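Local coordinates for N-acetyltransferase domain-containing protein (Deinococcus radiodurans, PDB 3S6F), which binds coenzyme A and probably transfers an acetyl group from acetyl-CoA to an amine substrate not yet identified, at residues F27-P32 and V81-R86; R97-L102 and Y106-S111. All blocks are in the same frame, centred on the assembly; numbering follows the deposited sequence.

Interaction 1: F27-P32 and V81-R86; sequences FFEGWP and VQAGWR. With COA (coenzyme A), chain B.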
ATOM      1  N   PHE A  27     -16.016  10.842  10.140  1.00 11.29           N
ATOM      2  CA  PHE A  27     -14.818  10.015  10.168  1.00 10.98           C
ATOM      3  C   PHE A  27     -13.628  10.824  10.646  1.00 11.56           C
ATOM      4  O   PHE A  27     -13.715  12.025  10.951  1.00 12.81           O
ATOM      5  CB  PHE A  27     -14.622   9.356   8.807  1.00 10.12           C
ATOM      6  CG  PHE A  27     -15.665   8.335   8.530  1.00  9.27           C
ATOM      7  CD1 PHE A  27     -15.668   7.135   9.222  1.00  9.10           C
ATOM      8  CD2 PHE A  27     -16.684   8.564   7.629  1.00 11.25           C
ATOM      9  CE1 PHE A  27     -16.660   6.201   9.024  1.00  9.57           C
ATOM     10  CE2 PHE A  27     -17.655   7.601   7.408  1.00 11.04           C
ATOM     11  CZ  PHE A  27     -17.638   6.426   8.125  1.00 11.16           C
ATOM     12  N   PHE A  28     -12.509  10.127  10.755  1.00 11.19           N
ATOM     13  CA  PHE A  28     -11.232  10.702  11.203  1.00 11.44           C
ATOM     14  C   PHE A  28     -11.334  11.183  12.637  1.00 12.75           C
ATOM     15  O   PHE A  28     -10.740  12.200  13.025  1.00 13.39           O
ATOM     16  CB  PHE A  28     -10.728  11.776  10.253  1.00 11.75           C
ATOM     17  CG  PHE A  28     -10.648  11.285   8.828  1.00 11.93           C
ATOM     18  CD1 PHE A  28      -9.594  10.461   8.414  1.00 12.18           C
ATOM     19  CD2 PHE A  28     -11.600  11.680   7.903  1.00 12.92           C
ATOM     20  CE1 PHE A  28      -9.509  10.017   7.131  1.00 13.98           C
ATOM     21  CE2 PHE A  28     -11.494  11.252   6.610  1.00 14.12           C
ATOM     22  CZ  PHE A  28     -10.452  10.412   6.236  1.00 14.27           C
ATOM     23  N   GLU A  29     -11.958  10.375  13.477  1.00 14.19           N
ATOM     24  CA  GLU A  29     -12.070  10.678  14.896  0.50 15.42           C
ATOM     25  C   GLU A  29     -10.653  10.776  15.461  1.00 15.06           C
ATOM     26  O   GLU A  29      -9.791   9.903  15.233  1.00 15.75           O
ATOM     27  CB  GLU A  29     -12.891   9.607  15.646  0.50 15.52           C
ATOM     28  CG  GLU A  29     -13.194   9.972  17.126  0.50 16.85           C
ATOM     29  CD  GLU A  29     -13.647   8.770  18.007  0.50 18.83           C
ATOM     30  OE1 GLU A  29     -14.080   7.727  17.465  0.50 15.11           O
ATOM     31  OE2 GLU A  29     -13.624   8.870  19.270  0.50 18.99           O
ATOM     32  N   GLY A  30     -10.361  11.844  16.191  1.00 16.28           N
ATOM     33  CA  GLY A  30      -9.041  12.000  16.794  1.00 16.35           C
ATOM     34  C   GLY A  30      -7.979  12.602  15.895  1.00 15.62           C
ATOM     35  O   GLY A  30      -6.861  12.875  16.367  1.00 17.04           O
ATOM     36  N   TRP A  31      -8.263  12.850  14.627  1.00 13.88           N
ATOM     37  CA  TRP A  31      -7.269  13.427  13.737  1.00 12.79           C
ATOM     38  C   TRP A  31      -7.217  14.929  13.950  1.00 12.66           C
ATOM     39  O   TRP A  31      -8.240  15.587  13.884  1.00 13.21           O
ATOM     40  CB  TRP A  31      -7.597  13.161  12.281  1.00 12.12           C
ATOM     41  CG  TRP A  31      -7.387  11.728  11.838  1.00 12.06           C
ATOM     42  CD1 TRP A  31      -7.728  10.565  12.496  1.00 13.30           C
ATOM     43  CD2 TRP A  31      -6.817  11.332  10.596  1.00 11.69           C
ATOM     44  NE1 TRP A  31      -7.379   9.482  11.729  1.00 13.60           N
ATOM     45  CE2 TRP A  31      -6.802   9.922  10.571  1.00 12.96           C
ATOM     46  CE3 TRP A  31      -6.314  12.022   9.494  1.00 12.39           C
ATOM     47  CZ2 TRP A  31      -6.295   9.208   9.501  1.00 13.72           C
ATOM     48  CZ3 TRP A  31      -5.801  11.299   8.436  1.00 12.82           C
ATOM     49  CH2 TRP A  31      -5.788   9.912   8.453  1.00 13.93           C
ATOM     50  N   PRO A  32      -6.014  15.503  14.124  1.00 12.14           N
ATOM     51  CA  PRO A  32      -5.965  16.951  14.286  1.00 12.52           C
ATOM     52  C   PRO A  32      -6.373  17.795  13.084  1.00 11.93           C
ATOM     53  O   PRO A  32      -6.951  18.858  13.263  1.00 13.41           O
ATOM     54  CB  PRO A  32      -4.508  17.217  14.630  1.00 12.89           C
ATOM     55  CG  PRO A  32      -4.059  15.948  15.253  1.00 13.64           C
ATOM     56  CD  PRO A  32      -4.757  14.871  14.497  1.00 12.54           C
ATOM     57  N   VAL A  81     -14.819   2.651  11.818  1.00  8.59           N
ATOM     58  CA  VAL A  81     -16.234   2.528  12.147  1.00  8.60           C
ATOM     59  C   VAL A  81     -16.546   3.643  13.123  1.00  8.64           C
ATOM     60  O   VAL A  81     -15.806   3.876  14.074  1.00  9.82           O
ATOM     61  CB  VAL A  81     -16.566   1.136  12.749  1.00  9.25           C
ATOM     62  CG1 VAL A  81     -17.980   1.067  13.296  1.00 10.55           C
ATOM     63  CG2 VAL A  81     -16.298   0.031  11.707  1.00 10.35           C
ATOM     64  N   GLN A  82     -17.635   4.356  12.883  1.00  9.20           N
ATOM     65  CA  GLN A  82     -18.004   5.466  13.774  1.00 10.37           C
ATOM     66  C   GLN A  82     -18.284   4.925  15.168  1.00 10.65           C
ATOM     67  O   GLN A  82     -18.828   3.839  15.325  1.00 11.21           O
ATOM     68  CB  GLN A  82     -19.184   6.243  13.210  1.00 11.37           C
ATOM     69  CG  GLN A  82     -18.751   6.919  11.909  1.00 12.72           C
ATOM     70  CD  GLN A  82     -19.686   7.933  11.366  1.00 17.75           C
ATOM     71  OE1 GLN A  82     -20.705   8.203  11.969  1.00 25.54           O
ATOM     72  NE2 GLN A  82     -19.338   8.539  10.213  1.00 16.30           N
ATOM     73  N   ALA A  83     -17.931   5.662  16.230  0.55 11.38           N
ATOM     74  CA  ALA A  83     -17.873   5.062  17.583  0.55 11.06           C
ATOM     75  C   ALA A  83     -19.158   4.360  18.076  0.55 11.79           C
ATOM     76  O   ALA A  83     -19.062   3.327  18.716  0.55 11.78           O
ATOM     77  CB  ALA A  83     -17.383   6.118  18.650  0.55 11.84           C
ATOM     78  N   GLY A  84     -20.340   4.891  17.762  0.55 11.37           N
ATOM     79  CA  GLY A  84     -21.616   4.324  18.220  0.55 12.20           C
ATOM     80  C   GLY A  84     -21.964   2.990  17.599  0.55 11.94           C
ATOM     81  O   GLY A  84     -22.911   2.341  18.001  0.55 11.84           O
ATOM     82  N   TRP A  85     -21.168   2.605  16.604  1.00 11.42           N
ATOM     83  CA  TRP A  85     -21.377   1.410  15.788  1.00 10.64           C
ATOM     84  C   TRP A  85     -20.299   0.365  15.982  1.00 10.40           C
ATOM     85  O   TRP A  85     -20.368  -0.685  15.341  1.00 11.49           O
ATOM     86  CB  TRP A  85     -21.460   1.781  14.298  1.00 10.83           C
ATOM     87  CG  TRP A  85     -22.782   2.374  13.940  1.00 12.42           C
ATOM     88  CD1 TRP A  85     -23.093   3.676  13.777  1.00 13.46           C
ATOM     89  CD2 TRP A  85     -23.991   1.643  13.725  1.00 14.47           C
ATOM     90  NE1 TRP A  85     -24.422   3.819  13.442  1.00 15.21           N
ATOM     91  CE2 TRP A  85     -24.999   2.576  13.434  1.00 15.94           C
ATOM     92  CE3 TRP A  85     -24.328   0.292  13.795  1.00 17.23           C
ATOM     93  CZ2 TRP A  85     -26.319   2.187  13.169  1.00 18.45           C
ATOM     94  CZ3 TRP A  85     -25.630  -0.088  13.523  1.00 18.61           C
ATOM     95  CH2 TRP A  85     -26.592   0.862  13.224  1.00 20.50           C
ATOM     96  N   ARG A  86     -19.290   0.657  16.807  1.00 10.26           N
ATOM     97  CA  ARG A  86     -18.215  -0.273  17.119  1.00 10.62           C
ATOM     98  C   ARG A  86     -18.714  -1.404  18.012  1.00 10.88           C
ATOM     99  O   ARG A  86     -19.764  -1.298  18.666  1.00 11.28           O
ATOM    100  CB  ARG A  86     -17.061   0.477  17.791  1.00 10.67           C
ATOM    101  CG  ARG A  86     -16.408   1.455  16.850  1.00 10.27           C
ATOM    102  CD  ARG A  86     -15.308   2.257  17.528  1.00 10.62           C
ATOM    103  NE  ARG A  86     -14.825   3.276  16.605  1.00 11.69           N
ATOM    104  CZ  ARG A  86     -14.349   4.440  16.940  1.00 11.58           C
ATOM    105  NH1 ARG A  86     -14.052   4.748  18.199  1.00 15.73           N
ATOM    106  NH2 ARG A  86     -14.028   5.308  16.021  1.00 13.46           N
TER
HETATM  107  N1A COA B 200      -7.719  -0.902  21.711  0.50 19.17           N
HETATM  108  C2A COA B 200      -7.962  -2.195  22.124  0.50 18.02           C
HETATM  109  N3A COA B 200      -8.784  -3.044  21.419  0.50 17.18           N
HETATM  110  C4A COA B 200      -9.382  -2.569  20.297  0.50 14.87           C
HETATM  111  C5A COA B 200      -9.177  -1.259  19.876  0.50 17.28           C
HETATM  112  C6A COA B 200      -8.312  -0.421  20.577  0.50 19.22           C
HETATM  113  N6A COA B 200      -8.055   0.832  20.181  0.50 20.54           N
HETATM  114  N7A COA B 200      -9.907  -1.082  18.743  0.50 16.85           N
HETATM  115  C8A COA B 200     -10.556  -2.236  18.476  0.50 15.64           C
HETATM  116  N9A COA B 200     -10.246  -3.165  19.428  0.50 15.18           N
HETATM  117  C1B COA B 200     -10.695  -4.555  19.485  0.50 14.74           C
HETATM  118  C2B COA B 200     -11.509  -4.849  20.738  0.50 14.37           C
HETATM  119  O2B COA B 200     -11.226  -6.174  21.065  0.50 16.48           O
HETATM  120  C3B COA B 200     -12.963  -4.759  20.301  0.50 13.59           C
HETATM  121  O3B COA B 200     -13.860  -5.504  21.106  0.50 14.42           O
HETATM  122  P3B COA B 200     -14.708  -4.774  22.283  0.50 15.64           P
HETATM  123  O7A COA B 200     -13.693  -4.174  23.223  0.50 17.04           O
HETATM  124  O8A COA B 200     -15.558  -3.704  21.648  0.50 15.62           O
HETATM  125  O9A COA B 200     -15.525  -5.877  22.911  0.50 19.60           O
HETATM  126  C4B COA B 200     -12.827  -5.300  18.886  0.50 11.99           C
HETATM  127  O4B COA B 200     -11.568  -4.835  18.418  0.50 13.84           O
HETATM  128  C5B COA B 200     -13.935  -4.837  17.959  0.50 10.82           C
HETATM  129  O5B COA B 200     -13.925  -5.647  16.797  0.50  9.28           O
HETATM  130  P1A COA B 200     -15.117  -5.427  15.729  0.50 11.56           P
HETATM  131  O1A COA B 200     -14.913  -6.480  14.697  0.50 11.15           O
HETATM  132  O2A COA B 200     -16.464  -5.324  16.382  0.50 11.63           O
HETATM  133  O3A COA B 200     -14.662  -4.041  15.081  0.50 10.54           O
HETATM  134  P2A COA B 200     -15.281  -2.575  15.297  0.50 11.05           P
HETATM  135  O4A COA B 200     -15.398  -2.283  16.744  0.50 10.89           O
HETATM  136  O5A COA B 200     -16.503  -2.468  14.453  0.50 11.37           O
HETATM  137  O6A COA B 200     -14.131  -1.730  14.598  0.50 11.13           O
HETATM  138  CBP COA B 200     -12.016  -0.616  14.629  0.50 10.60           C
HETATM  139  CCP COA B 200     -12.768  -1.887  14.992  0.50 10.04           C
HETATM  140  CDP COA B 200     -12.140  -0.369  13.114  0.50 12.12           C
HETATM  141  CEP COA B 200     -10.524  -0.802  14.985  0.50 11.66           C
HETATM  142  CAP COA B 200     -12.653   0.516  15.455  0.50 11.19           C
HETATM  143  OAP COA B 200     -12.310   0.398  16.823  0.50 12.80           O
HETATM  144  C9P COA B 200     -12.192   1.867  14.959  0.50 13.54           C
HETATM  145  O9P COA B 200     -12.820   2.466  13.955  0.50  7.74           O
HETATM  146  N8P COA B 200     -11.192   2.492  15.564  0.50 12.74           N
HETATM  147  C7P COA B 200     -10.711   3.796  15.123  0.50 13.36           C
HETATM  148  C6P COA B 200      -9.864   3.750  13.843  0.50 13.04           C
HETATM  149  C5P COA B 200      -8.840   2.654  13.928  0.50 14.26           C
HETATM  150  O5P COA B 200      -8.149   2.541  14.944  0.50 15.80           O
HETATM  151  N4P COA B 200      -8.743   1.864  12.849  0.50 15.49           N
HETATM  152  C3P COA B 200      -7.663   0.927  12.651  0.50 18.50           C
HETATM  153  C2P COA B 200      -6.725   1.509  11.594  0.50 22.34           C
HETATM  154  S1P COA B 200      -5.784   2.956  12.185  0.50 29.05           S
HETATM  155  O   HOH W   1     -16.512   8.187  15.840  1.00 18.17           O
HETATM  156  O   HOH W   2     -12.776   6.420  20.385  1.00 29.17           O

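Interaction 2: R97-L102 and Y106-S111; sequences RVLTEL and YMVDLS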
ATOM      1  N   ARG A  97     -14.651  -8.186   3.823  1.00  9.25           N
ATOM      2  CA  ARG A  97     -15.184  -7.769   2.532  1.00  9.79           C
ATOM      3  C   ARG A  97     -14.129  -7.116   1.653  1.00  8.88           C
ATOM      4  O   ARG A  97     -14.135  -7.348   0.450  1.00 10.08           O
ATOM      5  CB  ARG A  97     -16.395  -6.871   2.728  1.00  9.79           C
ATOM      6  CG  ARG A  97     -17.620  -7.674   3.185  1.00 11.01           C
ATOM      7  CD  ARG A  97     -18.758  -6.768   3.574  1.00 11.39           C
ATOM      8  NE  ARG A  97     -19.958  -7.517   3.937  1.00 12.31           N
ATOM      9  CZ  ARG A  97     -20.950  -7.796   3.100  1.00 12.97           C
ATOM     10  NH1 ARG A  97     -20.946  -7.393   1.840  1.00 14.11           N
ATOM     11  NH2 ARG A  97     -22.001  -8.460   3.582  1.00 16.19           N
ATOM     12  N   VAL A  98     -13.223  -6.315   2.210  1.00  8.70           N
ATOM     13  CA  VAL A  98     -12.210  -5.685   1.354  1.00  8.71           C
ATOM     14  C   VAL A  98     -11.203  -6.730   0.860  1.00  9.03           C
ATOM     15  O   VAL A  98     -10.733  -6.652  -0.277  1.00  9.56           O
ATOM     16  CB  VAL A  98     -11.531  -4.475   2.022  1.00  8.52           C
ATOM     17  CG1 VAL A  98     -10.436  -4.842   3.022  1.00  9.34           C
ATOM     18  CG2 VAL A  98     -10.991  -3.529   0.940  1.00  9.73           C
ATOM     19  N   LEU A  99     -10.927  -7.741   1.696  1.00  9.63           N
ATOM     20  CA  LEU A  99     -10.041  -8.815   1.269  1.00 10.47           C
ATOM     21  C   LEU A  99     -10.680  -9.591   0.111  1.00 10.91           C
ATOM     22  O   LEU A  99      -9.991  -9.942  -0.848  1.00 11.98           O
ATOM     23  CB  LEU A  99      -9.654  -9.719   2.452  1.00 11.01           C
ATOM     24  CG  LEU A  99      -8.781  -9.056   3.509  1.00 11.24           C
ATOM     25  CD1 LEU A  99      -8.701  -9.933   4.764  1.00 14.05           C
ATOM     26  CD2 LEU A  99      -7.408  -8.723   2.974  1.00 11.58           C
ATOM     27  N   THR A 100     -11.985  -9.784   0.148  1.00 11.25           N
ATOM     28  CA  THR A 100     -12.697 -10.408  -0.970  1.00 11.77           C
ATOM     29  C   THR A 100     -12.567  -9.547  -2.229  1.00 11.25           C
ATOM     30  O   THR A 100     -12.294 -10.060  -3.339  1.00 12.69           O
ATOM     31  CB  THR A 100     -14.147 -10.663  -0.623  1.00 12.70           C
ATOM     32  OG1 THR A 100     -14.186 -11.616   0.458  1.00 15.31           O
ATOM     33  CG2 THR A 100     -14.949 -11.155  -1.836  1.00 16.16           C
ATOM     34  N   GLU A 101     -12.723  -8.234  -2.106  1.00 10.51           N
ATOM     35  CA  GLU A 101     -12.597  -7.343  -3.279  1.00 10.36           C
ATOM     36  C   GLU A 101     -11.211  -7.359  -3.885  1.00 10.01           C
ATOM     37  O   GLU A 101     -11.035  -7.262  -5.095  1.00 12.19           O
ATOM     38  CB  GLU A 101     -13.001  -5.926  -2.966  1.00 10.72           C
ATOM     39  CG  GLU A 101     -14.450  -5.711  -2.596  1.00 11.97           C
ATOM     40  CD  GLU A 101     -15.387  -6.249  -3.634  1.00 12.56           C
ATOM     41  OE1 GLU A 101     -15.275  -5.797  -4.787  1.00 12.63           O
ATOM     42  OE2 GLU A 101     -16.225  -7.086  -3.317  1.00 15.04           O
ATOM     43  N   LEU A 102     -10.193  -7.492  -3.036  1.00  9.97           N
ATOM     44  CA  LEU A 102      -8.812  -7.504  -3.481  1.00  9.82           C
ATOM     45  C   LEU A 102      -8.431  -8.771  -4.212  1.00 11.05           C
ATOM     46  O   LEU A 102      -7.543  -8.751  -5.072  1.00 11.47           O
ATOM     47  CB  LEU A 102      -7.860  -7.306  -2.295  1.00  9.68           C
ATOM     48  CG  LEU A 102      -7.775  -5.871  -1.776  1.00  8.60           C
ATOM     49  CD1 LEU A 102      -7.080  -5.834  -0.439  1.00  9.61           C
ATOM     50  CD2 LEU A 102      -7.122  -4.957  -2.819  1.00  9.51           C
ATOM     51  N   TYR A 106      -0.699 -12.114  -3.530  1.00 10.59           N
ATOM     52  CA  TYR A 106       0.332 -12.588  -2.666  1.00 10.62           C
ATOM     53  C   TYR A 106       0.481 -11.797  -1.370  1.00  9.98           C
ATOM     54  O   TYR A 106       0.540 -12.382  -0.282  1.00 12.17           O
ATOM     55  CB  TYR A 106       1.675 -12.635  -3.444  1.00  9.83           C
ATOM     56  CG  TYR A 106       2.845 -13.053  -2.578  1.00 10.53           C
ATOM     57  CD1 TYR A 106       2.757 -14.208  -1.813  1.00 12.39           C
ATOM     58  CD2 TYR A 106       3.998 -12.312  -2.504  1.00 10.64           C
ATOM     59  CE1 TYR A 106       3.767 -14.571  -0.983  1.00 13.59           C
ATOM     60  CE2 TYR A 106       5.060 -12.692  -1.672  1.00 12.64           C
ATOM     61  CZ  TYR A 106       4.905 -13.846  -0.889  1.00 12.59           C
ATOM     62  OH  TYR A 106       5.864 -14.259   0.006  1.00 15.91           O
HETATM   63  N   MSE A 107       0.524 -10.471  -1.478  1.00  9.39           N
HETATM   64  CA  MSE A 107       0.781  -9.612  -0.318  1.00  9.32           C
HETATM   65  C   MSE A 107      -0.386  -8.691  -0.035  1.00  9.19           C
HETATM   66  O   MSE A 107      -0.820  -7.965  -0.919  1.00  9.86           O
HETATM   67  CB  MSE A 107       1.991  -8.712  -0.579  1.00 10.43           C
HETATM   68  CG  MSE A 107       3.267  -9.453  -0.818  1.00 11.35           C
HETATM   69 SE   MSE A 107       4.621  -8.322  -1.700  0.75 12.09          SE
HETATM   70  CE  MSE A 107       4.759  -6.933  -0.395  1.00 15.43           C
ATOM     71  N   VAL A 108      -0.829  -8.671   1.219  1.00  8.86           N
ATOM     72  CA  VAL A 108      -1.724  -7.629   1.723  1.00  8.92           C
ATOM     73  C   VAL A 108      -1.111  -7.151   3.019  1.00  9.50           C
ATOM     74  O   VAL A 108      -0.826  -7.976   3.912  1.00 11.67           O
ATOM     75  CB  VAL A 108      -3.147  -8.107   1.980  1.00 10.46           C
ATOM     76  CG1 VAL A 108      -4.020  -6.928   2.418  1.00 11.92           C
ATOM     77  CG2 VAL A 108      -3.745  -8.763   0.687  1.00 11.41           C
ATOM     78  N   ASP A 109      -0.923  -5.846   3.149  1.00  8.92           N
ATOM     79  CA  ASP A 109      -0.227  -5.287   4.285  1.00  9.50           C
ATOM     80  C   ASP A 109      -0.907  -4.022   4.789  1.00  9.83           C
ATOM     81  O   ASP A 109      -1.542  -3.275   4.031  1.00  9.70           O
ATOM     82  CB  ASP A 109       1.237  -4.927   3.911  1.00 11.27           C
ATOM     83  CG  ASP A 109       2.087  -6.126   3.517  1.00 10.84           C
ATOM     84  OD1 ASP A 109       1.809  -6.757   2.461  1.00 13.77           O
ATOM     85  OD2 ASP A 109       3.046  -6.434   4.232  1.00 12.94           O
ATOM     86  N   LEU A 110      -0.734  -3.734   6.077  1.00  9.58           N
ATOM     87  CA  LEU A 110      -1.216  -2.500   6.689  1.00  9.55           C
ATOM     88  C   LEU A 110      -0.363  -2.188   7.901  1.00  9.92           C
ATOM     89  O   LEU A 110       0.333  -3.053   8.412  1.00 11.27           O
ATOM     90  CB  LEU A 110      -2.718  -2.581   7.040  1.00  9.72           C
ATOM     91  CG  LEU A 110      -3.095  -3.647   8.072  1.00  9.68           C
ATOM     92  CD1 LEU A 110      -3.029  -3.099   9.520  1.00 11.65           C
ATOM     93  CD2 LEU A 110      -4.493  -4.179   7.762  1.00 11.12           C
ATOM     94  N   SER A 111      -0.419  -0.938   8.321  0.58  9.52           N
ATOM     95  CA  SER A 111       0.285  -0.439   9.514  0.58  9.78           C
ATOM     96  C   SER A 111      -0.666  -0.202  10.662  0.58 10.36           C
ATOM     97  O   SER A 111      -1.796   0.256  10.464  0.58 10.94           O
ATOM     98  CB  SER A 111       1.025   0.863   9.223  0.58 10.07           C
ATOM     99  OG  SER A 111       1.948   0.683   8.152  0.58  9.21           O
TER

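Interaction 1: F27-P32 and V81-R86
Gln82 lays its amide over one face of the Phe27 ring, NE2 standing 3.3 Å above the ring plane and displaced toward the rim. Amide and ring planes are 67° apart, so the NH2 end rather than the flat of the amide meets the ring; NE2 is hydrogen-bonded to the backbone O of Gly25, and CG of Gln82 adds an aliphatic touch 3.6 Å from Phe27 CE1. Beside this pair runs a salt bridge, in the conformer described; Glu29 was modelled in two. Glu29, with CG anti to the backbone N (chi1 -173°), brings OE1 to 2.8 Å from Arg86 NH2, carboxylate and guanidinium nearly coplanar. OE1 also takes a weak bond from NH1 and one from a water that accepts from Ala83 N, while a second water donates to OE2 and takes a weak bond from NH1. Arg86 NE donates to Val81 O at 2.8 Å, tilted out of the guanidinium plane, and NH2 adds a weak bond to the same oxygen; the guanidinium lies between Ala83 CA on one face and the pantetheine amide of coenzyme A on the other. Were Arg86 replaced by an alanine, the Glu29 carboxylate would probably lose its charged mate and a gap would open beside the pantetheine arm. Val81 N makes a nearly straight bond (177°) to O9P, 2.9 Å away, and Leu79 O also bonds the cofactor: strand 73-81 offers it both N-H and C=O. Such pairing, followed by a loop whose Gly89 and Gly91 N atoms bond coenzyme A, is characteristic of the cofactor site of the GNAT fold.

Interaction 2: R97-L102 and Y106-S111
Leu99 and Val108 touch through methyl groups, CD2 of the leucine lying 3.9 Å from CG1 of the valine. Leu102, one helical turn further on, presents CD1 to that same methyl at a looser 4.3 Å. The contact is therefore wholly apolar and small, about 97 Å² of buried surface; CG1 makes the closest touches to both leucines, with CG2 also near Leu99 CD2. Val108 points its CB at the helix, and with CG1 anti to the backbone N (chi1 -176°) that methyl is the one that meets both leucines. The two backbones stay well apart, the nearest CA atoms, those of Leu99 and Val108, being 8.4 Å from each other, and side chains alone bridge the gap.

Further apolar packing joins Leu102 and Val108 to the sheet: Leu102 also rests on Ala74, Ala66 and Val49, and Val108 on Ile76.

The helix keeps its own i to i+4 backbone bonds, and the strand bonds outward: Met107, a selenomethionine, and Asp109 pair with strand 73-81, while residues 107-110 pair antiparallel with a strand of the second subunit, continuing the sheet across the interface. Of the strand's polar side chains, Asp109 forms a salt bridge with Arg134 of the second subunit and bonds its Ser111. A helix that joins two parallel neighbouring strands and packs on the sheet is a beta-alpha-beta crossover, here 73-81, 90-102, 107-112, part of the GNAT core.

Overall arrangement
From the N terminus, the chain leaves strand 11-13 and passes through 27-32 before helix 37-46 and the antiparallel strands 49-54, 60-68 and 73-81. Interaction 1 closes this long excursion, bringing 81-86, at the end of strand 73-81, back against the early loop. The chain then enters helix 90-102, and interaction 2 closes a much shorter turn between that helix and strand 107-112. The two loops follow in series, neither nested nor crossed. The centres of interactions 1 and 2 are about 22 Å apart, on opposite sides of the chain's centre. Interaction 1 ties loops at the coenzyme A site, interaction 2 helix to sheet near the subunit interface; strand 73-81 and helix 90-102 connect them.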